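Local coordinates for protein EDTA monooxygenase (EDTA-degrading bacterium BNC1, PDB 5DQP) that probably acts as an FMN-dependent monooxygenase of the bacterial luciferase-like family, using reduced flavin and molecular oxygen in the breakdown of EDTA, at residues A[297-309]-A[320-334]. Residues are numbered along the deposited sequence; the frame is centred on the assembly and turned at random.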
loop_
_atom_site.group_PDB
_atom_site.type_symbol
_atom_site.label_atom_id
_atom_site.label_comp_id
_atom_site.label_asym_id
_atom_site.label_seq_id
_atom_site.Cartn_x
_atom_site.Cartn_y
_atom_site.Cartn_z
ATOM N N GLU A 297 36.223 23.899 -10.816
ATOM C CA GLU A 297 37.499 23.276 -11.160
ATOM C C GLU A 297 37.349 21.757 -11.261
ATOM O O GLU A 297 37.873 21.135 -12.190
ATOM C CB GLU A 297 38.592 23.676 -10.155
ATOM C CG GLU A 297 38.360 23.225 -8.702
ATOM C CD GLU A 297 38.967 21.856 -8.376
ATOM O OE1 GLU A 297 39.720 21.320 -9.221
ATOM O OE2 GLU A 297 38.687 21.322 -7.271
ATOM N N ALA A 298 36.602 21.145 -10.343
ATOM C CA ALA A 298 36.340 19.715 -10.470
ATOM C C ALA A 298 35.768 19.370 -11.846
ATOM O O ALA A 298 36.185 18.396 -12.478
ATOM C CB ALA A 298 35.396 19.256 -9.361
ATOM N N LEU A 299 34.812 20.160 -12.332
ATOM C CA LEU A 299 34.185 19.836 -13.610
ATOM C C LEU A 299 35.155 20.011 -14.778
ATOM O O LEU A 299 35.168 19.198 -15.714
ATOM C CB LEU A 299 32.946 20.705 -13.808
ATOM C CG LEU A 299 32.071 20.409 -15.018
ATOM C CD1 LEU A 299 31.600 18.947 -15.017
ATOM C CD2 LEU A 299 30.886 21.367 -15.009
ATOM N N SER A 300 35.968 21.071 -14.754
ATOM C CA SER A 300 36.865 21.319 -15.878
ATOM C C SER A 300 37.881 20.195 -16.020
ATOM O O SER A 300 38.262 19.825 -17.134
ATOM C CB SER A 300 37.576 22.664 -15.711
ATOM O OG SER A 300 38.376 22.654 -14.535
ATOM N N LYS A 301 38.342 19.644 -14.901
ATOM C CA LYS A 301 39.223 18.488 -14.981
ATOM C C LYS A 301 38.486 17.291 -15.573
ATOM O O LYS A 301 39.012 16.590 -16.448
ATOM C CB LYS A 301 39.796 18.167 -13.595
ATOM C CG LYS A 301 40.446 19.378 -12.918
ATOM C CD LYS A 301 41.247 18.975 -11.685
ATOM C CE LYS A 301 40.376 18.668 -10.485
ATOM N NZ LYS A 301 41.164 17.973 -9.427
ATOM N N GLN A 302 37.256 17.054 -15.134
ATOM C CA GLN A 302 36.538 15.892 -15.644
ATOM C C GLN A 302 36.356 15.958 -17.150
ATOM O O GLN A 302 36.341 14.917 -17.824
ATOM C CB GLN A 302 35.193 15.757 -14.952
ATOM C CG GLN A 302 35.286 15.022 -13.622
ATOM C CD GLN A 302 33.941 14.948 -12.944
ATOM O OE1 GLN A 302 33.172 15.905 -13.000
ATOM N NE2 GLN A 302 33.633 13.808 -12.324
ATOM N N LEU A 303 36.237 17.165 -17.699
ATOM C CA LEU A 303 36.003 17.343 -19.118
ATOM C C LEU A 303 37.266 17.741 -19.852
ATOM O O LEU A 303 37.214 17.944 -21.067
ATOM C CB LEU A 303 34.918 18.402 -19.349
ATOM C CG LEU A 303 33.540 18.171 -18.710
ATOM C CD1 LEU A 303 32.753 19.461 -18.707
ATOM C CD2 LEU A 303 32.761 17.073 -19.409
ATOM N N GLY A 304 38.386 17.869 -19.140
ATOM C CA GLY A 304 39.650 18.233 -19.765
ATOM C C GLY A 304 39.678 19.641 -20.317
ATOM O O GLY A 304 40.304 19.884 -21.351
ATOM N N ILE A 305 38.990 20.573 -19.671
ATOM C CA ILE A 305 39.021 21.978 -20.060
ATOM C C ILE A 305 40.162 22.669 -19.319
ATOM O O ILE A 305 40.190 22.687 -18.081
ATOM C CB ILE A 305 37.678 22.659 -19.760
ATOM C CG1 ILE A 305 36.585 22.133 -20.708
ATOM C CG2 ILE A 305 37.840 24.181 -19.846
ATOM C CD1 ILE A 305 35.169 22.454 -20.272
ATOM N N ASP A 306 41.092 23.262 -20.070
ATOM C CA ASP A 306 42.281 23.899 -19.491
ATOM C C ASP A 306 41.937 25.310 -19.009
ATOM O O ASP A 306 41.901 26.257 -19.793
ATOM C CB ASP A 306 43.414 23.923 -20.517
ATOM C CG ASP A 306 44.661 24.631 -20.001
ATOM O OD1 ASP A 306 44.725 24.937 -18.791
ATOM O OD2 ASP A 306 45.586 24.878 -20.804
ATOM N N LEU A 307 41.716 25.469 -17.715
ATOM C CA LEU A 307 41.280 26.781 -17.223
ATOM C C LEU A 307 42.370 27.826 -17.217
ATOM O O LEU A 307 42.126 28.903 -16.645
ATOM C CB LEU A 307 40.705 26.674 -15.813
ATOM C CG LEU A 307 39.368 25.952 -15.666
ATOM C CD1 LEU A 307 38.991 25.933 -14.212
ATOM C CD2 LEU A 307 38.280 26.603 -16.518
ATOM N N GLU A 308 43.539 27.562 -17.751
ATOM C CA GLU A 308 44.491 28.625 -18.003
ATOM C C GLU A 308 44.314 29.298 -19.345
ATOM O O GLU A 308 44.672 30.427 -19.493
ATOM C CB GLU A 308 45.910 28.139 -17.847
ATOM C CG GLU A 308 46.416 28.300 -16.444
ATOM C CD GLU A 308 45.617 27.510 -15.447
ATOM O OE1 GLU A 308 44.489 27.919 -15.084
ATOM O OE2 GLU A 308 46.114 26.466 -15.032
ATOM N N ARG A 309 43.801 28.577 -20.318
ATOM C CA ARG A 309 43.481 29.117 -21.623
ATOM C C ARG A 309 42.006 29.468 -21.777
ATOM O O ARG A 309 41.668 30.254 -22.671
ATOM C CB ARG A 309 43.880 28.119 -22.719
ATOM C CG ARG A 309 45.381 27.919 -22.860
ATOM C CD ARG A 309 45.726 26.976 -24.010
ATOM N NE ARG A 309 47.091 27.201 -24.479
ATOM C CZ ARG A 309 48.128 26.406 -24.216
ATOM N NH1 ARG A 309 49.332 26.711 -24.686
ATOM N NH2 ARG A 309 47.966 25.302 -23.499
ATOM N N ASP A 320 37.600 22.875 -26.987
ATOM C CA ASP A 320 38.007 23.124 -25.611
ATOM C C ASP A 320 38.009 21.859 -24.767
ATOM O O ASP A 320 38.694 21.817 -23.744
ATOM C CB ASP A 320 37.083 24.136 -24.932
ATOM C CG ASP A 320 37.093 25.503 -25.596
ATOM O OD1 ASP A 320 38.144 25.939 -26.109
ATOM O OD2 ASP A 320 36.024 26.151 -25.576
ATOM N N PHE A 321 37.251 20.839 -25.162
ATOM C CA PHE A 321 37.080 19.637 -24.353
ATOM C C PHE A 321 38.145 18.601 -24.678
ATOM O O PHE A 321 38.471 18.378 -25.846
ATOM C CB PHE A 321 35.707 19.023 -24.594
ATOM C CG PHE A 321 34.563 19.929 -24.244
ATOM C CD1 PHE A 321 34.132 20.039 -22.934
ATOM C CD2 PHE A 321 33.912 20.658 -25.228
ATOM C CE1 PHE A 321 33.076 20.870 -22.603
ATOM C CE2 PHE A 321 32.847 21.491 -24.901
ATOM C CZ PHE A 321 32.427 21.585 -23.583
ATOM N N ASN A 322 38.677 17.951 -23.636
ATOM C CA ASN A 322 39.599 16.824 -23.812
ATOM C C ASN A 322 39.129 15.725 -22.858
ATOM O O ASN A 322 39.612 15.600 -21.729
ATOM C CB ASN A 322 41.055 17.250 -23.560
ATOM C CG ASN A 322 41.475 18.423 -24.430
ATOM O OD1 ASN A 322 41.862 18.249 -25.588
ATOM N ND2 ASN A 322 41.386 19.630 -23.878
ATOM N N LEU A 323 38.147 14.950 -23.301
ATOM C CA LEU A 323 37.535 13.982 -22.407
ATOM C C LEU A 323 38.530 12.871 -22.099
ATOM O O LEU A 323 39.088 12.269 -23.025
ATOM C CB LEU A 323 36.259 13.396 -23.006
ATOM C CG LEU A 323 35.071 14.342 -23.203
ATOM C CD1 LEU A 323 33.822 13.548 -23.584
ATOM C CD2 LEU A 323 34.820 15.206 -21.969
ATOM N N PRO A 324 38.771 12.563 -20.832
ATOM C CA PRO A 324 39.682 11.459 -20.511
ATOM C C PRO A 324 39.188 10.146 -21.109
ATOM O O PRO A 324 37.989 9.854 -21.114
ATOM C CB PRO A 324 39.682 11.431 -18.978
ATOM C CG PRO A 324 38.435 12.163 -18.566
ATOM C CD PRO A 324 38.191 13.196 -19.633
ATOM N N LYS A 325 40.136 9.370 -21.647
ATOM C CA LYS A 325 39.823 8.062 -22.220
ATOM C C LYS A 325 39.054 7.211 -21.222
ATOM O O LYS A 325 37.939 6.751 -21.495
ATOM C CB LYS A 325 41.112 7.354 -22.642
ATOM N N GLU A 326 39.649 6.990 -20.054
ATOM C CA GLU A 326 38.981 6.348 -18.938
ATOM C C GLU A 326 39.035 7.261 -17.724
ATOM O O GLU A 326 39.954 8.072 -17.575
ATOM C CB GLU A 326 39.610 4.994 -18.597
ATOM C CG GLU A 326 38.859 4.240 -17.505
ATOM C CD GLU A 326 37.381 4.041 -17.823
ATOM O OE1 GLU A 326 36.567 4.952 -17.535
ATOM O OE2 GLU A 326 37.035 2.967 -18.367
ATOM N N SER A 327 38.003 7.174 -16.902
ATOM C CA SER A 327 37.838 8.012 -15.735
ATOM C C SER A 327 36.905 7.330 -14.767
ATOM O O SER A 327 36.159 6.509 -15.166
ATOM C CB SER A 327 37.283 9.381 -16.155
ATOM O OG SER A 327 36.366 9.928 -15.255
ATOM N N ALA A 328 36.917 7.734 -13.507
ATOM C CA ALA A 328 35.929 7.261 -12.542
ATOM C C ALA A 328 34.516 7.759 -12.850
ATOM O O ALA A 328 33.589 7.451 -12.090
ATOM C CB ALA A 328 36.323 7.683 -11.124
ATOM N N THR A 329 34.326 8.537 -13.910
ATOM C CA THR A 329 32.989 8.994 -14.263
ATOM C C THR A 329 32.642 8.439 -15.638
ATOM O O THR A 329 33.397 8.654 -16.602
ATOM C CB THR A 329 32.882 10.528 -14.241
ATOM O OG1 THR A 329 32.649 10.965 -12.895
ATOM C CG2 THR A 329 31.739 11.013 -15.114
ATOM N N PRO A 330 31.525 7.729 -15.781
ATOM C CA PRO A 330 31.225 7.059 -17.053
ATOM C C PRO A 330 31.281 8.021 -18.238
ATOM O O PRO A 330 30.760 9.137 -18.189
ATOM C CB PRO A 330 29.810 6.512 -16.836
ATOM C CG PRO A 330 29.636 6.477 -15.335
ATOM C CD PRO A 330 30.420 7.628 -14.813
ATOM N N ILE A 331 31.919 7.556 -19.312
ATOM C CA ILE A 331 32.123 8.359 -20.513
ATOM C C ILE A 331 30.807 8.932 -21.024
ATOM O O ILE A 331 30.759 10.065 -21.520
ATOM C CB ILE A 331 32.811 7.505 -21.591
ATOM C CG1 ILE A 331 33.169 8.355 -22.809
ATOM C CG2 ILE A 331 31.910 6.343 -21.977
ATOM C CD1 ILE A 331 34.081 9.506 -22.476
ATOM N N GLY A 332 29.724 8.157 -20.934
ATOM C CA GLY A 332 28.442 8.619 -21.436
ATOM C C GLY A 332 27.933 9.858 -20.729
ATOM O O GLY A 332 27.285 10.706 -21.346
ATOM N N ILE A 333 28.201 9.980 -19.428
ATOM C CA ILE A 333 27.851 11.206 -18.721
ATOM C C ILE A 333 28.653 12.376 -19.280
ATOM O O ILE A 333 28.104 13.436 -19.602
ATOM C CB ILE A 333 28.093 11.041 -17.207
ATOM C CG1 ILE A 333 27.461 9.746 -16.671
ATOM C CG2 ILE A 333 27.669 12.304 -16.442
ATOM C CD1 ILE A 333 26.159 9.364 -17.311
ATOM N N LEU A 334 29.975 12.192 -19.403
ATOM C CA LEU A 334 30.849 13.255 -19.899
ATOM C C LEU A 334 30.422 13.693 -21.292
ATOM O O LEU A 334 30.338 14.887 -21.585
ATOM C CB LEU A 334 32.313 12.786 -19.904
ATOM C CG LEU A 334 32.881 12.285 -18.566
ATOM C CD1 LEU A 334 34.298 11.716 -18.717
ATOM C CD2 LEU A 334 32.847 13.393 -17.492
HETATM O O HOH W 1 35.865 12.768 -15.598
HETATM O O HOH W 2 40.946 23.243 -22.987
#
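Asn322 binds the C-terminal end of helix 292-303 through two hydrogen bonds. Its backbone N donates to Leu303 O at 3.0 Å. Its side-chain ND2 donates to Gly304 O at 2.8 Å, and this bond is nearly straight (173° at the hydrogen). The acceptor lies in the amide plane of Asn322, an alignment that probably helps hold the turn of the amide. CG of Asn322 sits beside its own backbone N (chi1 -55°), which lets main chain and side chain reach successive carbonyls. Gly304, with positive phi, belongs to a Schellman motif: Gly304 N and Ile305 N bond back to Lys301 O and Ser300 O. Its CA comes within 3.3 Å of Asn322 O in a CA-H...O contact, an approach that leaves no space for a side chain there.

Apolar groups pack next to these bonds. Leu303 CB meets the Phe321 ring at its edge, 4.0 Å from CD1. Ile305 CD1 approaches the same ring obliquely, 3.5 Å from CE1. Leu303 CD2 lies against Leu323 CD2 at 3.8 Å and also touches Leu334. Gln302 O has the Pro324 ring beside it and accepts from a water that is also bonded to Ser327 OG. Ser327 OG in turn accepts from Thr329 N in an ST turn. A second water joins Asp320 O to Asp306 N. The side chain of Asp320 has its own partner: OD2 accepts a hydrogen bond from Gln317 N.

The contact thus ties the end of helix 292-303 to the connection entering helix 331-344, away from the predicted FMN-binding residues. Phe321 rests on Val338 and Ala341 of helix 331-344, and Leu303 on Met337. Leu299 and Ser300 pack on helix 348-354, which precedes strand 358-360 of the parallel barrel sheet.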